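Post-proline cleaving enzyme (PDB 4HVT) probably cleaves short peptides on the carboxyl side of proline, acting as a serine-type prolyl oligopeptidase. Local coordinates at residues L36-R42 with R658-Y662; P639-I643 with N697-F701. All coordinates share one frame; numbering follows the deposited sequence.

Contact 1: L36-R42 with R658-Y662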
loop_
_atom_site.group_PDB
_atom_site.type_symbol
_atom_site.label_atom_id
_atom_site.label_comp_id
_atom_site.label_asym_id
_atom_site.label_seq_id
_atom_site.Cartn_x
_atom_site.Cartn_y
_atom_site.Cartn_z
ATOM N N LEU A 36 -1.620 -1.159 27.843
ATOM C CA LEU A 36 -0.181 -1.019 27.507
ATOM C C LEU A 36 0.734 -1.906 28.344
ATOM O O LEU A 36 1.675 -2.515 27.818
ATOM C CB LEU A 36 0.285 0.432 27.623
ATOM C CG LEU A 36 -0.460 1.406 26.722
ATOM C CD1 LEU A 36 -0.082 2.837 27.085
ATOM C CD2 LEU A 36 -0.189 1.108 25.253
ATOM N N GLU A 37 0.450 -1.998 29.637
ATOM C CA GLU A 37 1.196 -2.864 30.520
ATOM C C GLU A 37 1.010 -4.352 30.147
ATOM O O GLU A 37 1.982 -5.084 30.035
ATOM C CB GLU A 37 0.810 -2.627 31.981
ATOM N N TRP A 38 -0.241 -4.748 29.923
ATOM C CA TRP A 38 -0.607 -6.103 29.536
ATOM C C TRP A 38 0.165 -6.446 28.263
ATOM O O TRP A 38 0.826 -7.468 28.186
ATOM C CB TRP A 38 -2.144 -6.183 29.327
ATOM C CG TRP A 38 -2.660 -7.545 28.867
ATOM C CD1 TRP A 38 -3.089 -8.535 29.647
ATOM C CD2 TRP A 38 -2.834 -7.993 27.516
ATOM N NE1 TRP A 38 -3.513 -9.608 28.903
ATOM C CE2 TRP A 38 -3.344 -9.305 27.577
ATOM C CE3 TRP A 38 -2.595 -7.417 26.268
ATOM C CZ2 TRP A 38 -3.630 -10.058 26.440
ATOM C CZ3 TRP A 38 -2.878 -8.157 25.147
ATOM C CH2 TRP A 38 -3.382 -9.476 25.236
ATOM N N ALA A 39 0.070 -5.553 27.280
ATOM C CA ALA A 39 0.730 -5.751 26.013
ATOM C C ALA A 39 2.256 -5.809 26.116
ATOM O O ALA A 39 2.847 -6.672 25.475
ATOM C CB ALA A 39 0.287 -4.678 25.014
ATOM N N LYS A 40 2.876 -4.876 26.858
ATOM C CA LYS A 40 4.355 -4.863 27.113
ATOM C C LYS A 40 4.872 -6.158 27.688
ATOM O O LYS A 40 5.912 -6.677 27.249
ATOM C CB LYS A 40 4.731 -3.701 28.048
ATOM N N GLU A 41 4.126 -6.695 28.646
ATOM C CA GLU A 41 4.507 -7.955 29.305
ATOM C C GLU A 41 4.472 -9.133 28.354
ATOM O O GLU A 41 5.388 -9.943 28.339
ATOM C CB GLU A 41 3.628 -8.247 30.530
ATOM C CG GLU A 41 4.295 -7.810 31.817
ATOM C CD GLU A 41 4.857 -6.400 31.684
ATOM O OE1 GLU A 41 6.110 -6.271 31.583
ATOM O OE2 GLU A 41 4.056 -5.435 31.632
ATOM N N ARG A 42 3.425 -9.212 27.541
ATOM C CA ARG A 42 3.313 -10.302 26.600
ATOM C C ARG A 42 4.337 -10.142 25.516
ATOM O O ARG A 42 4.890 -11.131 25.063
ATOM C CB ARG A 42 1.913 -10.443 26.038
ATOM C CG ARG A 42 0.928 -10.828 27.113
ATOM C CD ARG A 42 -0.442 -11.048 26.510
ATOM N NE ARG A 42 -0.636 -12.471 26.303
ATOM C CZ ARG A 42 -0.985 -13.323 27.252
ATOM N NH1 ARG A 42 -1.092 -14.614 26.960
ATOM N NH2 ARG A 42 -1.213 -12.899 28.490
ATOM N N ARG A 658 -4.973 -7.584 19.985
ATOM C CA ARG A 658 -5.034 -7.751 21.419
ATOM C C ARG A 658 -6.107 -8.756 21.798
ATOM O O ARG A 658 -5.832 -9.694 22.558
ATOM C CB ARG A 658 -5.358 -6.440 22.092
ATOM C CG ARG A 658 -4.192 -5.526 22.239
ATOM C CD ARG A 658 -4.676 -4.124 22.520
ATOM N NE ARG A 658 -3.604 -3.184 22.768
ATOM C CZ ARG A 658 -3.797 -1.924 23.162
ATOM N NH1 ARG A 658 -5.023 -1.452 23.413
ATOM N NH2 ARG A 658 -2.743 -1.142 23.348
ATOM N N ILE A 659 -7.334 -8.580 21.302
ATOM C CA ILE A 659 -8.421 -9.563 21.629
ATOM C C ILE A 659 -8.193 -11.021 21.178
ATOM O O ILE A 659 -8.542 -12.016 21.911
ATOM C CB ILE A 659 -9.834 -9.024 21.213
ATOM C CG1 ILE A 659 -10.939 -9.857 21.846
ATOM C CG2 ILE A 659 -10.103 -8.975 19.687
ATOM C CD1 ILE A 659 -10.979 -9.754 23.341
ATOM N N PHE A 660 -7.576 -11.169 19.984
ATOM C CA PHE A 660 -7.263 -12.478 19.496
ATOM C C PHE A 660 -6.252 -13.144 20.464
ATOM O O PHE A 660 -6.413 -14.262 20.782
ATOM C CB PHE A 660 -6.696 -12.365 18.126
ATOM C CG PHE A 660 -6.639 -13.646 17.354
ATOM C CD1 PHE A 660 -7.704 -14.524 17.335
ATOM C CD2 PHE A 660 -5.558 -13.870 16.499
ATOM C CE1 PHE A 660 -7.653 -15.671 16.603
ATOM C CE2 PHE A 660 -5.515 -15.000 15.745
ATOM C CZ PHE A 660 -6.592 -15.897 15.783
ATOM N N GLU A 661 -5.187 -12.413 20.823
ATOM C CA GLU A 661 -4.199 -12.908 21.821
ATOM C C GLU A 661 -4.901 -13.240 23.148
ATOM O O GLU A 661 -4.658 -14.272 23.769
ATOM C CB GLU A 661 -3.141 -11.851 22.068
ATOM C CG GLU A 661 -2.160 -12.050 23.213
ATOM C CD GLU A 661 -1.305 -13.313 23.089
ATOM O OE1 GLU A 661 -1.402 -14.115 22.114
ATOM O OE2 GLU A 661 -0.537 -13.562 24.053
ATOM N N TYR A 662 -5.751 -12.330 23.598
ATOM C CA TYR A 662 -6.394 -12.522 24.902
ATOM C C TYR A 662 -7.222 -13.798 24.935
ATOM O O TYR A 662 -7.129 -14.575 25.906
ATOM C CB TYR A 662 -7.229 -11.303 25.272
ATOM C CG TYR A 662 -7.843 -11.407 26.678
ATOM C CD1 TYR A 662 -9.032 -12.058 26.886
ATOM C CD2 TYR A 662 -7.225 -10.791 27.733
ATOM C CE1 TYR A 662 -9.585 -12.132 28.163
ATOM C CE2 TYR A 662 -7.731 -10.863 29.000
ATOM C CZ TYR A 662 -8.910 -11.521 29.207
ATOM O OH TYR A 662 -9.380 -11.547 30.473
#

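Contact 2: P639-I643 with N697-F701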
loop_
_atom_site.group_PDB
_atom_site.type_symbol
_atom_site.label_atom_id
_atom_site.label_comp_id
_atom_site.label_asym_id
_atom_site.label_seq_id
_atom_site.Cartn_x
_atom_site.Cartn_y
_atom_site.Cartn_z
ATOM N N PRO A 639 -2.769 -24.073 14.949
ATOM C CA PRO A 639 -1.362 -23.922 14.616
ATOM C C PRO A 639 -0.833 -22.742 15.429
ATOM O O PRO A 639 -1.595 -21.797 15.691
ATOM C CB PRO A 639 -1.357 -23.632 13.111
ATOM C CG PRO A 639 -2.739 -23.369 12.726
ATOM C CD PRO A 639 -3.671 -23.829 13.828
ATOM N N THR A 640 0.439 -22.835 15.831
ATOM C CA THR A 640 1.138 -21.778 16.556
ATOM C C THR A 640 1.052 -20.514 15.729
ATOM O O THR A 640 1.238 -20.561 14.520
ATOM C CB THR A 640 2.615 -22.134 16.822
ATOM O OG1 THR A 640 3.228 -21.161 17.674
ATOM C CG2 THR A 640 3.445 -22.350 15.559
ATOM N N VAL A 641 0.737 -19.412 16.393
ATOM C CA VAL A 641 0.476 -18.171 15.707
ATOM C C VAL A 641 1.273 -17.042 16.339
ATOM O O VAL A 641 1.394 -16.937 17.568
ATOM C CB VAL A 641 -1.028 -17.828 15.653
ATOM C CG1 VAL A 641 -1.625 -17.841 17.026
ATOM C CG2 VAL A 641 -1.279 -16.473 15.007
ATOM N N LEU A 642 1.824 -16.184 15.483
ATOM C CA LEU A 642 2.438 -14.923 15.881
ATOM C C LEU A 642 1.463 -13.802 15.543
ATOM O O LEU A 642 1.014 -13.704 14.430
ATOM C CB LEU A 642 3.747 -14.689 15.081
ATOM C CG LEU A 642 4.417 -13.314 15.269
ATOM C CD1 LEU A 642 4.800 -13.058 16.717
ATOM C CD2 LEU A 642 5.724 -13.195 14.459
ATOM N N ILE A 643 1.065 -13.020 16.550
ATOM C CA ILE A 643 0.059 -11.949 16.360
ATOM C C ILE A 643 0.767 -10.637 16.577
ATOM O O ILE A 643 1.494 -10.459 17.553
ATOM C CB ILE A 643 -1.049 -12.079 17.387
ATOM C CG1 ILE A 643 -1.794 -13.438 17.298
ATOM C CG2 ILE A 643 -2.003 -10.956 17.193
ATOM C CD1 ILE A 643 -2.664 -13.785 18.511
ATOM N N ASN A 697 12.132 -11.092 14.372
ATOM C CA ASN A 697 11.178 -11.823 15.211
ATOM C C ASN A 697 10.290 -12.732 14.372
ATOM O O ASN A 697 10.125 -13.942 14.689
ATOM C CB ASN A 697 10.355 -10.857 15.993
ATOM C CG ASN A 697 11.118 -10.244 17.150
ATOM O OD1 ASN A 697 12.067 -10.856 17.679
ATOM N ND2 ASN A 697 10.687 -9.035 17.588
ATOM N N LEU A 698 9.792 -12.183 13.266
ATOM C CA LEU A 698 8.899 -12.934 12.402
ATOM C C LEU A 698 9.566 -14.154 11.755
ATOM O O LEU A 698 8.980 -15.250 11.724
ATOM C CB LEU A 698 8.300 -11.993 11.334
ATOM C CG LEU A 698 7.177 -12.647 10.522
ATOM C CD1 LEU A 698 5.998 -11.749 10.289
ATOM C CD2 LEU A 698 7.798 -13.149 9.237
ATOM N N TYR A 699 10.757 -13.935 11.220
ATOM C CA TYR A 699 11.493 -15.019 10.525
ATOM C C TYR A 699 12.088 -16.030 11.509
ATOM O O TYR A 699 12.162 -17.192 11.170
ATOM C CB TYR A 699 12.486 -14.497 9.472
ATOM C CG TYR A 699 11.764 -14.165 8.211
ATOM C CD1 TYR A 699 11.341 -15.168 7.342
ATOM C CD2 TYR A 699 11.500 -12.869 7.881
ATOM C CE1 TYR A 699 10.649 -14.864 6.195
ATOM C CE2 TYR A 699 10.803 -12.558 6.744
ATOM C CZ TYR A 699 10.383 -13.547 5.906
ATOM O OH TYR A 699 9.689 -13.225 4.761
ATOM N N THR A 700 12.384 -15.613 12.737
ATOM C CA THR A 700 12.823 -16.553 13.750
ATOM C C THR A 700 11.636 -17.456 14.069
ATOM O O THR A 700 11.797 -18.678 14.108
ATOM C CB THR A 700 13.397 -15.841 14.988
ATOM O OG1 THR A 700 14.525 -15.038 14.597
ATOM C CG2 THR A 700 13.825 -16.873 16.049
ATOM N N PHE A 701 10.450 -16.855 14.220
ATOM C CA PHE A 701 9.228 -17.608 14.529
ATOM C C PHE A 701 9.001 -18.721 13.468
ATOM O O PHE A 701 8.728 -19.867 13.796
ATOM C CB PHE A 701 8.008 -16.648 14.661
ATOM C CG PHE A 701 6.684 -17.333 14.588
ATOM C CD1 PHE A 701 6.167 -18.027 15.692
ATOM C CD2 PHE A 701 5.949 -17.309 13.437
ATOM C CE1 PHE A 701 4.929 -18.636 15.601
ATOM C CE2 PHE A 701 4.735 -17.948 13.339
ATOM C CZ PHE A 701 4.236 -18.622 14.420
#

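Contact 1: L36-R42 with R658-Y662
The indole of Trp38 reaches from helix 34-51 into the angle between Arg658, Glu661 and Tyr662, while one of its faces carries CD of Arg42, a turn further along its own helix. The Tyr662 ring presents its edge to the indole, CD2 lying 3.9 Å from Trp38 CZ2, and the two side chains cross at about a right angle. The far end of the indole, Trp38 CH2, meets Glu661 CG at 3.5 Å and the carbonyl of Arg658 at 3.6 Å from its O. With CG of Trp38 anti to the backbone N (chi1 178°), the ring is carried outward to the second helix. Beside the indole, Arg42 NE donates to Glu661 OE2, which lies close to the guanidinium plane and receives the N-H on its anti lone pair, a nearly straight hydrogen bond (168°) within a salt bridge; the modelled 2.5 Å between NE and OE2 is unusually short and its exact value doubtful. Arg42 NH1 adds a weak bond to the same oxygen. Thr672 holds Glu661 OE1, so both carboxylate oxygens have partners. At the other side Leu36 CD2 touches the edge of the Arg658 guanidinium, which is engaged by Glu676 and the carbonyl oxygens of Leu27, Glu29 and Ala30. The axes of the two segments come no closer than 12.0 Å, so long side chains do the bridging: helix 34-51 lies against helix 655-664 and the edge strand 672-677 of the hydrolase sheet.

Contact 2: P639-I643 with N697-F701
Thr640 OG1 is hydrogen-bonded to the carbonyl oxygen of Lys671 and, on the helix side, lies 3.7 Å from Phe701 CE1, so the hydroxyl is satisfied by the residue just ahead of the neighbouring strand 672-677 while bordering an aromatic ring. Carrying OG1 anti to the backbone N (chi1 -173°) leaves the methyl CG2 also against the ring, 4.0 Å from Phe701 CZ. The Thr640 carbonyl meets the ring near its plane, with O 3.6 Å from Phe701 CZ. Leu642 takes one face instead: its CB stands 3.8 Å from the centroid of the Phe701 ring, only 9° off the normal, a CH-pi contact centred on the ring. Beyond it, Leu642 CD2 passes on to the helix backbone, 3.8 Å from Leu698 CA. The Leu642 and Phe701 side chains run past each other in opposite directions, and the ring touches both Thr640 and Leu642. Val641 turns from the helix, and its side chain touches Leu664 of helix 655-664. Strand and helix run antiparallel (178°), and backbone bonds tie the strand to its neighbours 585-589 and 672-677. No hydrogen bond crosses the interface, which implies cohesion by dispersion and CH-pi packing in the buried layer between the alpha/beta-hydrolase sheet and its C-terminal helix.

In the fold
From the N terminus, helix 34-51 supplies the first half of contact 1, and the chain then runs through the beta-propeller and most of the hydrolase domain before helix 655-664 closes this very long loop. Contact 2 closes a much shorter one, from strand 640-646 to helix 688-706, a span that probably carries the aspartate and histidine of the Ser-His-Asp triad. Because the segments alternate along the chain, the two loops cross. Helix 655-664 and helix 688-706 cover opposite faces of the sheet; on the helix 655-664 side, Phe660 CD2, 3.5 Å from Ile643 CD1, joins contact 1 to contact 2. Helix 34-51, at the sheet edge, is thereby tied to the hydrolase core; its Glu47 also bonds Asn697.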